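Local coordinates for reticulocyte binding protein (Streptococcus agalactiae COH1, PDB 3FAW) that acts as a secreted, cell-wall-attached pullulanase, probably hydrolysing the alpha-1,6-glucosidic linkages of pullulan and related alpha-glucans, at residues 481-486 with 511-516; 487-492 with 502-507; 757-762 with 800-805. One frame throughout, in Å; residues are numbered along the deposited sequence.

Contact 1 of 3, residues 481-486 with 511-516. With CA (calcium ion), chain E.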
loop_
_atom_site.group_PDB
_atom_site.type_symbol
_atom_site.label_atom_id
_atom_site.label_comp_id
_atom_site.label_asym_id
_atom_site.label_seq_id
_atom_site.Cartn_x
_atom_site.Cartn_y
_atom_site.Cartn_z
ATOM N N MET A 481 -10.919 -0.908 13.442
ATOM C CA MET A 481 -9.775 -0.943 12.521
ATOM C C MET A 481 -9.893 -2.068 11.494
ATOM O O MET A 481 -10.248 -3.203 11.831
ATOM C CB MET A 481 -8.483 -1.109 13.332
ATOM C CG MET A 481 -7.204 -1.344 12.532
ATOM S SD MET A 481 -6.693 0.064 11.537
ATOM C CE MET A 481 -6.787 1.409 12.720
ATOM N N ILE A 482 -9.604 -1.751 10.234
ATOM C CA ILE A 482 -9.439 -2.785 9.214
ATOM C C ILE A 482 -8.110 -2.612 8.497
ATOM O O ILE A 482 -7.630 -1.495 8.321
ATOM C CB ILE A 482 -10.616 -2.830 8.205
ATOM C CG1 ILE A 482 -10.726 -1.534 7.397
ATOM C CG2 ILE A 482 -11.925 -3.117 8.939
ATOM C CD1 ILE A 482 -11.720 -1.640 6.237
ATOM N N MET A 483 -7.509 -3.721 8.093
ATOM C CA MET A 483 -6.256 -3.664 7.340
ATOM C C MET A 483 -6.308 -4.585 6.135
ATOM O O MET A 483 -6.915 -5.660 6.182
ATOM C CB MET A 483 -5.067 -4.029 8.236
ATOM C CG MET A 483 -4.662 -2.927 9.205
ATOM S SD MET A 483 -3.322 -3.410 10.313
ATOM C CE MET A 483 -2.975 -1.841 11.113
ATOM N N ILE A 484 -5.672 -4.146 5.056
ATOM C CA ILE A 484 -5.515 -4.955 3.856
ATOM C C ILE A 484 -4.100 -4.765 3.299
ATOM O O ILE A 484 -3.368 -3.877 3.735
ATOM C CB ILE A 484 -6.571 -4.594 2.783
ATOM C CG1 ILE A 484 -6.336 -3.181 2.241
ATOM C CG2 ILE A 484 -7.981 -4.694 3.358
ATOM C CD1 ILE A 484 -7.265 -2.790 1.117
ATOM N N GLY A 485 -3.712 -5.597 2.341
ATOM C CA GLY A 485 -2.414 -5.429 1.693
ATOM C C GLY A 485 -2.176 -6.346 0.520
ATOM O O GLY A 485 -2.878 -7.337 0.337
ATOM N N GLU A 486 -1.171 -6.004 -0.282
ATOM C CA GLU A 486 -0.711 -6.881 -1.347
ATOM C C GLU A 486 0.029 -8.066 -0.741
ATOM O O GLU A 486 1.161 -7.923 -0.283
ATOM C CB GLU A 486 0.229 -6.144 -2.290
ATOM C CG GLU A 486 -0.419 -5.051 -3.104
ATOM C CD GLU A 486 0.584 -4.348 -3.989
ATOM O OE1 GLU A 486 1.649 -3.924 -3.470
ATOM O OE2 GLU A 486 0.309 -4.226 -5.203
ATOM N N ASP A 511 -7.176 -14.250 10.941
ATOM C CA ASP A 511 -8.350 -13.497 10.489
ATOM C C ASP A 511 -8.188 -12.028 10.903
ATOM O O ASP A 511 -9.031 -11.472 11.611
ATOM C CB ASP A 511 -9.653 -14.065 11.078
ATOM C CG ASP A 511 -10.058 -15.411 10.474
ATOM O OD1 ASP A 511 -9.515 -15.825 9.425
ATOM O OD2 ASP A 511 -10.954 -16.058 11.057
ATOM N N THR A 512 -7.095 -11.413 10.458
ATOM C CA THR A 512 -6.780 -10.022 10.793
ATOM C C THR A 512 -6.736 -9.154 9.531
ATOM O O THR A 512 -7.633 -8.347 9.294
ATOM C CB THR A 512 -5.436 -9.926 11.546
ATOM O OG1 THR A 512 -4.390 -10.519 10.764
ATOM C CG2 THR A 512 -5.523 -10.644 12.890
ATOM N N VAL A 513 -5.704 -9.343 8.715
ATOM C CA VAL A 513 -5.500 -8.536 7.514
ATOM C C VAL A 513 -5.950 -9.310 6.273
ATOM O O VAL A 513 -5.629 -10.491 6.131
ATOM C CB VAL A 513 -4.016 -8.141 7.368
ATOM C CG1 VAL A 513 -3.805 -7.302 6.127
ATOM C CG2 VAL A 513 -3.538 -7.395 8.613
ATOM N N GLY A 514 -6.699 -8.643 5.392
ATOM C CA GLY A 514 -7.147 -9.232 4.118
ATOM C C GLY A 514 -6.195 -8.928 2.969
ATOM O O GLY A 514 -5.505 -7.913 2.984
ATOM N N VAL A 515 -6.146 -9.809 1.972
ATOM C CA VAL A 515 -5.244 -9.624 0.831
ATOM C C VAL A 515 -5.996 -9.542 -0.496
ATOM O O VAL A 515 -7.063 -10.141 -0.664
ATOM C CB VAL A 515 -4.190 -10.752 0.729
ATOM C CG1 VAL A 515 -3.309 -10.778 1.981
ATOM C CG2 VAL A 515 -4.864 -12.099 0.486
ATOM N N PHE A 516 -5.413 -8.806 -1.439
ATOM C CA PHE A 516 -5.974 -8.674 -2.782
ATOM C C PHE A 516 -6.055 -10.021 -3.486
ATOM O O PHE A 516 -5.115 -10.811 -3.433
ATOM C CB PHE A 516 -5.153 -7.686 -3.619
ATOM C CG PHE A 516 -5.409 -6.254 -3.264
ATOM C CD1 PHE A 516 -6.454 -5.559 -3.856
ATOM C CD2 PHE A 516 -4.630 -5.609 -2.310
ATOM C CE1 PHE A 516 -6.706 -4.236 -3.523
ATOM C CE2 PHE A 516 -4.878 -4.289 -1.966
ATOM C CZ PHE A 516 -5.918 -3.602 -2.573
HETATM CA CA CA E . -8.197 -16.542 7.639
HETATM O O HOH W 1 -9.030 -6.248 8.866
HETATM O O HOH W 2 -7.552 -17.964 9.470
#

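Contact 2 of 3, residues 487-492 with 502-507. With CA (calcium ion), chain E.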
loop_
_atom_site.group_PDB
_atom_site.type_symbol
_atom_site.label_atom_id
_atom_site.label_comp_id
_atom_site.label_asym_id
_atom_site.label_seq_id
_atom_site.Cartn_x
_atom_site.Cartn_y
_atom_site.Cartn_z
ATOM N N GLY A 487 -0.610 -9.232 -0.754
ATOM C CA GLY A 487 -0.011 -10.448 -0.223
ATOM C C GLY A 487 0.710 -11.286 -1.264
ATOM O O GLY A 487 0.620 -12.513 -1.236
ATOM N N TRP A 488 1.433 -10.639 -2.177
ATOM C CA TRP A 488 2.181 -11.370 -3.200
ATOM C C TRP A 488 3.325 -12.124 -2.524
ATOM O O TRP A 488 3.881 -11.657 -1.534
ATOM C CB TRP A 488 2.736 -10.446 -4.297
ATOM C CG TRP A 488 1.783 -9.398 -4.821
ATOM C CD1 TRP A 488 2.079 -8.088 -5.072
ATOM C CD2 TRP A 488 0.392 -9.560 -5.145
ATOM N NE1 TRP A 488 0.973 -7.430 -5.538
ATOM C CE2 TRP A 488 -0.079 -8.304 -5.591
ATOM C CE3 TRP A 488 -0.499 -10.641 -5.107
ATOM C CZ2 TRP A 488 -1.401 -8.099 -5.999
ATOM C CZ3 TRP A 488 -1.816 -10.434 -5.509
ATOM C CH2 TRP A 488 -2.253 -9.171 -5.947
ATOM N N ARG A 489 3.664 -13.294 -3.056
ATOM C CA ARG A 489 4.748 -14.112 -2.503
ATOM C C ARG A 489 6.106 -13.564 -2.926
ATOM O O ARG A 489 6.714 -14.035 -3.892
ATOM C CB ARG A 489 4.588 -15.569 -2.935
ATOM C CG ARG A 489 3.314 -16.200 -2.415
ATOM C CD ARG A 489 3.058 -17.566 -3.019
ATOM N NE ARG A 489 1.747 -18.067 -2.611
ATOM C CZ ARG A 489 0.593 -17.783 -3.213
ATOM N NH1 ARG A 489 0.543 -17.006 -4.293
ATOM N NH2 ARG A 489 -0.532 -18.295 -2.737
ATOM N N THR A 490 6.575 -12.564 -2.186
ATOM C CA THR A 490 7.788 -11.821 -2.537
ATOM C C THR A 490 8.888 -11.852 -1.456
ATOM O O THR A 490 9.941 -11.243 -1.637
ATOM C CB THR A 490 7.432 -10.345 -2.823
ATOM O OG1 THR A 490 6.822 -9.769 -1.664
ATOM C CG2 THR A 490 6.461 -10.236 -3.993
ATOM N N PHE A 491 8.663 -12.563 -0.351
ATOM C CA PHE A 491 9.540 -12.452 0.829
ATOM C C PHE A 491 11.016 -12.732 0.526
ATOM O O PHE A 491 11.350 -13.699 -0.162
ATOM C CB PHE A 491 9.072 -13.386 1.952
ATOM C CG PHE A 491 9.842 -13.220 3.240
ATOM C CD1 PHE A 491 9.531 -12.192 4.120
ATOM C CD2 PHE A 491 10.879 -14.089 3.567
ATOM C CE1 PHE A 491 10.241 -12.028 5.307
ATOM C CE2 PHE A 491 11.593 -13.935 4.751
ATOM C CZ PHE A 491 11.269 -12.903 5.624
ATOM N N GLN A 492 11.890 -11.877 1.053
ATOM C CA GLN A 492 13.335 -12.107 0.992
ATOM C C GLN A 492 13.906 -12.310 2.388
ATOM O O GLN A 492 14.528 -13.334 2.661
ATOM C CB GLN A 492 14.038 -10.946 0.279
ATOM C CG GLN A 492 13.642 -10.806 -1.186
ATOM C CD GLN A 492 13.916 -12.067 -1.986
ATOM O OE1 GLN A 492 13.016 -12.626 -2.616
ATOM N NE2 GLN A 492 15.158 -12.529 -1.951
ATOM N N ALA A 502 3.941 -12.345 5.628
ATOM C CA ALA A 502 2.581 -11.811 5.655
ATOM C C ALA A 502 2.008 -11.716 4.234
ATOM O O ALA A 502 1.767 -10.624 3.710
ATOM C CB ALA A 502 2.583 -10.442 6.323
ATOM N N ASP A 503 1.792 -12.875 3.620
ATOM C CA ASP A 503 1.346 -12.951 2.230
ATOM C C ASP A 503 0.040 -13.752 2.140
ATOM O O ASP A 503 -0.649 -13.925 3.146
ATOM C CB ASP A 503 2.473 -13.528 1.353
ATOM C CG ASP A 503 2.823 -14.972 1.694
ATOM O OD1 ASP A 503 2.017 -15.670 2.345
ATOM O OD2 ASP A 503 3.920 -15.412 1.288
ATOM N N GLN A 504 -0.302 -14.230 0.948
ATOM C CA GLN A 504 -1.576 -14.930 0.717
ATOM C C GLN A 504 -1.709 -16.261 1.460
ATOM O O GLN A 504 -2.819 -16.667 1.810
ATOM C CB GLN A 504 -1.800 -15.144 -0.791
ATOM C CG GLN A 504 -2.384 -13.929 -1.510
ATOM C CD GLN A 504 -2.457 -14.107 -3.019
ATOM O OE1 GLN A 504 -1.745 -14.927 -3.601
ATOM N NE2 GLN A 504 -3.321 -13.327 -3.661
ATOM N N ASP A 505 -0.585 -16.931 1.708
ATOM C CA ASP A 505 -0.583 -18.197 2.461
ATOM C C ASP A 505 -0.756 -18.009 3.969
ATOM O O ASP A 505 -1.032 -18.965 4.687
ATOM C CB ASP A 505 0.699 -18.978 2.173
ATOM C CG ASP A 505 0.819 -19.370 0.715
ATOM O OD1 ASP A 505 -0.225 -19.682 0.100
ATOM O OD2 ASP A 505 1.947 -19.362 0.185
ATOM N N TRP A 506 -0.595 -16.773 4.435
ATOM C CA TRP A 506 -0.857 -16.393 5.827
ATOM C C TRP A 506 -2.356 -16.368 6.156
ATOM O O TRP A 506 -2.740 -16.460 7.324
ATOM C CB TRP A 506 -0.230 -15.015 6.085
ATOM C CG TRP A 506 -0.418 -14.434 7.453
ATOM C CD1 TRP A 506 -0.412 -15.096 8.650
ATOM C CD2 TRP A 506 -0.588 -13.048 7.766
ATOM N NE1 TRP A 506 -0.599 -14.209 9.683
ATOM C CE2 TRP A 506 -0.703 -12.944 9.167
ATOM C CE3 TRP A 506 -0.672 -11.883 6.994
ATOM C CZ2 TRP A 506 -0.896 -11.722 9.811
ATOM C CZ3 TRP A 506 -0.860 -10.673 7.636
ATOM C CH2 TRP A 506 -0.970 -10.602 9.030
ATOM N N MET A 507 -3.197 -16.261 5.129
ATOM C CA MET A 507 -4.643 -16.112 5.325
ATOM C C MET A 507 -5.295 -17.320 6.007
ATOM O O MET A 507 -6.276 -17.159 6.722
ATOM C CB MET A 507 -5.348 -15.808 3.994
ATOM C CG MET A 507 -4.996 -14.455 3.365
ATOM S SD MET A 507 -5.316 -13.006 4.403
ATOM C CE MET A 507 -3.742 -12.899 5.258
HETATM CA CA CA E . -8.197 -16.542 7.639
HETATM O O HOH W 3 6.068 -13.555 0.673
HETATM O O HOH W 2 -7.552 -17.964 9.470
#

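Contact 3 of 3, residues 757-762 with 800-805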
loop_
_atom_site.group_PDB
_atom_site.type_symbol
_atom_site.label_atom_id
_atom_site.label_comp_id
_atom_site.label_asym_id
_atom_site.label_seq_id
_atom_site.Cartn_x
_atom_site.Cartn_y
_atom_site.Cartn_z
ATOM N N SER A 757 -21.524 -12.665 -26.360
ATOM C CA SER A 757 -21.864 -11.710 -27.414
ATOM C C SER A 757 -23.133 -12.104 -28.182
ATOM O O SER A 757 -23.469 -11.486 -29.190
ATOM C CB SER A 757 -20.683 -11.569 -28.383
ATOM O OG SER A 757 -20.258 -12.835 -28.861
ATOM N N LYS A 758 -23.823 -13.141 -27.706
ATOM C CA LYS A 758 -25.149 -13.513 -28.200
ATOM C C LYS A 758 -26.071 -13.700 -27.000
ATOM O O LYS A 758 -25.602 -13.904 -25.880
ATOM C CB LYS A 758 -25.085 -14.814 -29.005
ATOM C CG LYS A 758 -24.526 -15.998 -28.225
ATOM C CD LYS A 758 -24.579 -17.283 -29.023
ATOM C CE LYS A 758 -23.960 -18.427 -28.237
ATOM N NZ LYS A 758 -24.277 -19.739 -28.848
ATOM N N ALA A 759 -27.377 -13.634 -27.237
ATOM C CA ALA A 759 -28.359 -13.886 -26.187
ATOM C C ALA A 759 -28.233 -15.321 -25.672
ATOM O O ALA A 759 -27.848 -16.223 -26.425
ATOM C CB ALA A 759 -29.768 -13.629 -26.703
ATOM N N ARG A 760 -28.533 -15.518 -24.386
ATOM C CA ARG A 760 -28.466 -16.840 -23.755
ATOM C C ARG A 760 -29.691 -17.103 -22.892
ATOM O O ARG A 760 -30.108 -16.240 -22.117
ATOM C CB ARG A 760 -27.210 -16.973 -22.889
ATOM C CG ARG A 760 -25.892 -16.797 -23.631
ATOM C CD ARG A 760 -25.605 -17.943 -24.594
ATOM N NE ARG A 760 -25.340 -19.199 -23.893
ATOM C CZ ARG A 760 -24.167 -19.545 -23.361
ATOM N NH1 ARG A 760 -23.121 -18.733 -23.428
ATOM N NH2 ARG A 760 -24.037 -20.714 -22.749
ATOM N N ASN A 761 -30.259 -18.297 -23.037
ATOM C CA ASN A 761 -31.331 -18.772 -22.163
ATOM C C ASN A 761 -30.722 -19.452 -20.945
ATOM O O ASN A 761 -29.966 -20.414 -21.090
ATOM C CB ASN A 761 -32.246 -19.752 -22.912
ATOM C CG ASN A 761 -33.350 -20.332 -22.029
ATOM O OD1 ASN A 761 -33.098 -21.190 -21.182
ATOM N ND2 ASN A 761 -34.581 -19.889 -22.251
ATOM N N VAL A 762 -31.040 -18.945 -19.757
ATOM C CA VAL A 762 -30.590 -19.545 -18.498
ATOM C C VAL A 762 -31.711 -20.393 -17.894
ATOM O O VAL A 762 -32.771 -19.874 -17.542
ATOM C CB VAL A 762 -30.159 -18.466 -17.483
ATOM C CG1 VAL A 762 -29.768 -19.100 -16.154
ATOM C CG2 VAL A 762 -28.999 -17.646 -18.037
ATOM N N SER A 800 -37.331 -20.557 -17.365
ATOM C CA SER A 800 -36.031 -20.021 -17.744
ATOM C C SER A 800 -36.091 -18.516 -17.953
ATOM O O SER A 800 -37.170 -17.912 -17.937
ATOM C CB SER A 800 -35.503 -20.725 -19.004
ATOM O OG SER A 800 -36.413 -20.628 -20.090
ATOM N N LEU A 801 -34.910 -17.926 -18.112
ATOM C CA LEU A 801 -34.744 -16.507 -18.422
ATOM C C LEU A 801 -33.977 -16.375 -19.734
ATOM O O LEU A 801 -32.972 -17.052 -19.930
ATOM C CB LEU A 801 -33.954 -15.813 -17.306
ATOM C CG LEU A 801 -34.741 -15.206 -16.142
ATOM C CD1 LEU A 801 -35.743 -16.188 -15.558
ATOM C CD2 LEU A 801 -33.778 -14.716 -15.076
ATOM N N LEU A 802 -34.460 -15.517 -20.629
ATOM C CA LEU A 802 -33.737 -15.178 -21.851
ATOM C C LEU A 802 -33.058 -13.830 -21.648
ATOM O O LEU A 802 -33.732 -12.809 -21.478
ATOM C CB LEU A 802 -34.686 -15.119 -23.051
ATOM C CG LEU A 802 -34.085 -14.732 -24.407
ATOM C CD1 LEU A 802 -32.927 -15.657 -24.789
ATOM C CD2 LEU A 802 -35.164 -14.752 -25.482
ATOM N N ILE A 803 -31.728 -13.829 -21.669
ATOM C CA ILE A 803 -30.951 -12.636 -21.349
ATOM C C ILE A 803 -30.163 -12.142 -22.559
ATOM O O ILE A 803 -29.492 -12.923 -23.235
ATOM C CB ILE A 803 -29.988 -12.895 -20.170
ATOM C CG1 ILE A 803 -30.776 -13.369 -18.942
ATOM C CG2 ILE A 803 -29.187 -11.628 -19.842
ATOM C CD1 ILE A 803 -29.910 -13.694 -17.752
ATOM N N ASP A 804 -30.259 -10.836 -22.817
ATOM C CA ASP A 804 -29.539 -10.184 -23.915
ATOM C C ASP A 804 -28.020 -10.313 -23.755
ATOM O O ASP A 804 -27.524 -10.466 -22.641
ATOM C CB ASP A 804 -29.892 -8.689 -23.974
ATOM C CG ASP A 804 -31.203 -8.404 -24.699
ATOM O OD1 ASP A 804 -32.079 -9.294 -24.788
ATOM O OD2 ASP A 804 -31.356 -7.257 -25.173
ATOM N N PRO A 805 -27.271 -10.229 -24.869
ATOM C CA PRO A 805 -25.807 -10.226 -24.761
ATOM C C PRO A 805 -25.263 -9.051 -23.939
ATOM O O PRO A 805 -25.859 -7.973 -23.935
ATOM C CB PRO A 805 -25.341 -10.119 -26.219
ATOM C CG PRO A 805 -26.521 -9.630 -26.983
ATOM C CD PRO A 805 -27.725 -10.133 -26.267
#

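Contact 1 of 3, residues 481-486 with 511-516
With chi1 of I484 at 67°, its CG1 lies between the backbone N and the carbonyl carbon, and the extended next torsion carries CD1 across to the ring of F516, whose CZ it meets at 4.0 Å. The F516 ring is turned so that its edge lies close to the backbone just ahead of E486: CD2 is 3.6 Å from G485 O, near the ring plane. Y569 and F616 pack edge-to-face with the same ring. On the other side of the sheet M483 and V513 touch, CB of the methionine 3.7 Å from CG2 of the valine. M483 then runs out extended toward Y471 and A474 of helix 464-477.

Between these two layers the strands are joined by backbone bonds. G514 N donates to M483 O at 3.1 Å with an N-H...O angle of 163°. G514 O in turn receives G485 N at 3.0 Å and has the CA of I484 beside it as a C-H donor. Further along, the bond from F516 N to G485 O is weak. At the opposite end water 1 continues the ladder, accepting from M483 N and donating to T512 O over a short 2.6 Å. Just before it, D511 OD1 binds the calcium ion at 2.3 Å, together with M507, T510, D561 and D565, which probably steadies the chain ahead of the sixth strand. Parallel neighbours of this kind, with I484 and F516 turned inward, M483 facing helix 464-477 and V513 packing beside it, are the fifth and sixth strands of the eight-stranded TIM barrel that forms the catalytic domain of the alpha-amylase family.

Contact 2 of 3, residues 487-492 with 502-507
An Asx turn at D503 shapes the long loop between the fifth and sixth barrel strands where G487 and R489 fold back against Q504 and D505. D503 OD1 accepts the backbone N of D505 at 3.0 Å, approached from above the carboxylate plane; residues 504-507 have helical backbone angles without the regular bonds. Q504 N, within the turn, donates to G487 O at 2.9 Å, in the carbonyl plane and on a lone pair.

R489 makes the charged contact. Extended from CG to NE, its chain brings the guanidinium to D505 side-on, so that two nitrogens each take one carboxylate oxygen: NE meets OD2 at 3.1 Å and NH2 meets OD1 at 3.2 Å. Both oxygens lie close to the guanidinium plane, yet they are reached from above the carboxylate, the two planes being 51° apart. The CB of Q504 sits over one face of the guanidinium. NH2 has a second, weak hydrogen bond to N557 O. The planes of the Q504 amide and the W488 ring are 83° apart, with NE2 3.7 Å from CZ3; the same NE2 donates to D518 OD1 and F516 O. D503 also reaches the other limb of the loop through water 3, which accepts from F491 N and donates to D503 OD2 at 2.9 Å. M507 O binds the calcium ion at 2.2 Å.

The R489-D505 pair is at an exposed edge, so solvent probably screens its charges in part, while two N-H bonds, one to each oxygen, fix how the carboxylate sits against the guanidinium. Deeper in, the G487-Q504 and D503-D505 bonds hold the backbone of the loop and so link its course to the metal site.

Contact 3 of 3, residues 757-762 with 800-805
I803 O is gripped by several groups: R760 N donates to it at 3.0 Å, N754 ND2 adds a second hydrogen bond, and the CA of A759 approaches as a C-H donor at 3.3 Å. I803 N returns a bond to R760 O, and the next hydrogen-bonded pair follows with V762 N to L801 O at 2.7 Å and L801 N to V762 O. Between them lies the non-hydrogen-bonded pair N761 and L802. N761 has CG anti to the backbone N (chi1 177°), and its ND2 donates to S800 OG at 2.9 Å, the hydroxyl lying near the amide plane. On the other face the V762 and I803 side chains meet at an angle, CG2 of the valine 4.1 Å from CD1 of the isoleucine, and both press on F752 of the five-stranded sheet. Past the strand, the P805 ring packs its CD against A759 N at 3.6 Å.

Within the C-terminal domain, the two antiparallel strands thus set a largely apolar face against the larger sheet. R760, buried at one end of that face, has salt bridges to D756, D729 and D734, so its charge is probably well compensated by the surrounding acids.

From the N terminus, the chain enters contact 1 on strand 482-485 and passes directly into the loop at 487-492. Contact 2 closes first, when 502-507 folds back on that loop; contact 1 closes next, as 511-516 returns to the barrel, so the smaller loop lies within the larger. The two contacts touch where V515 packs on M507, and both supply ligands to one calcium ion, tying the barrel wall to the loop that follows strand 482-485. Contact 3 comes later in series, closing a separate excursion of 37 intervening residues in the C-terminal domain; its centre is about 38 Å from that of contact 1.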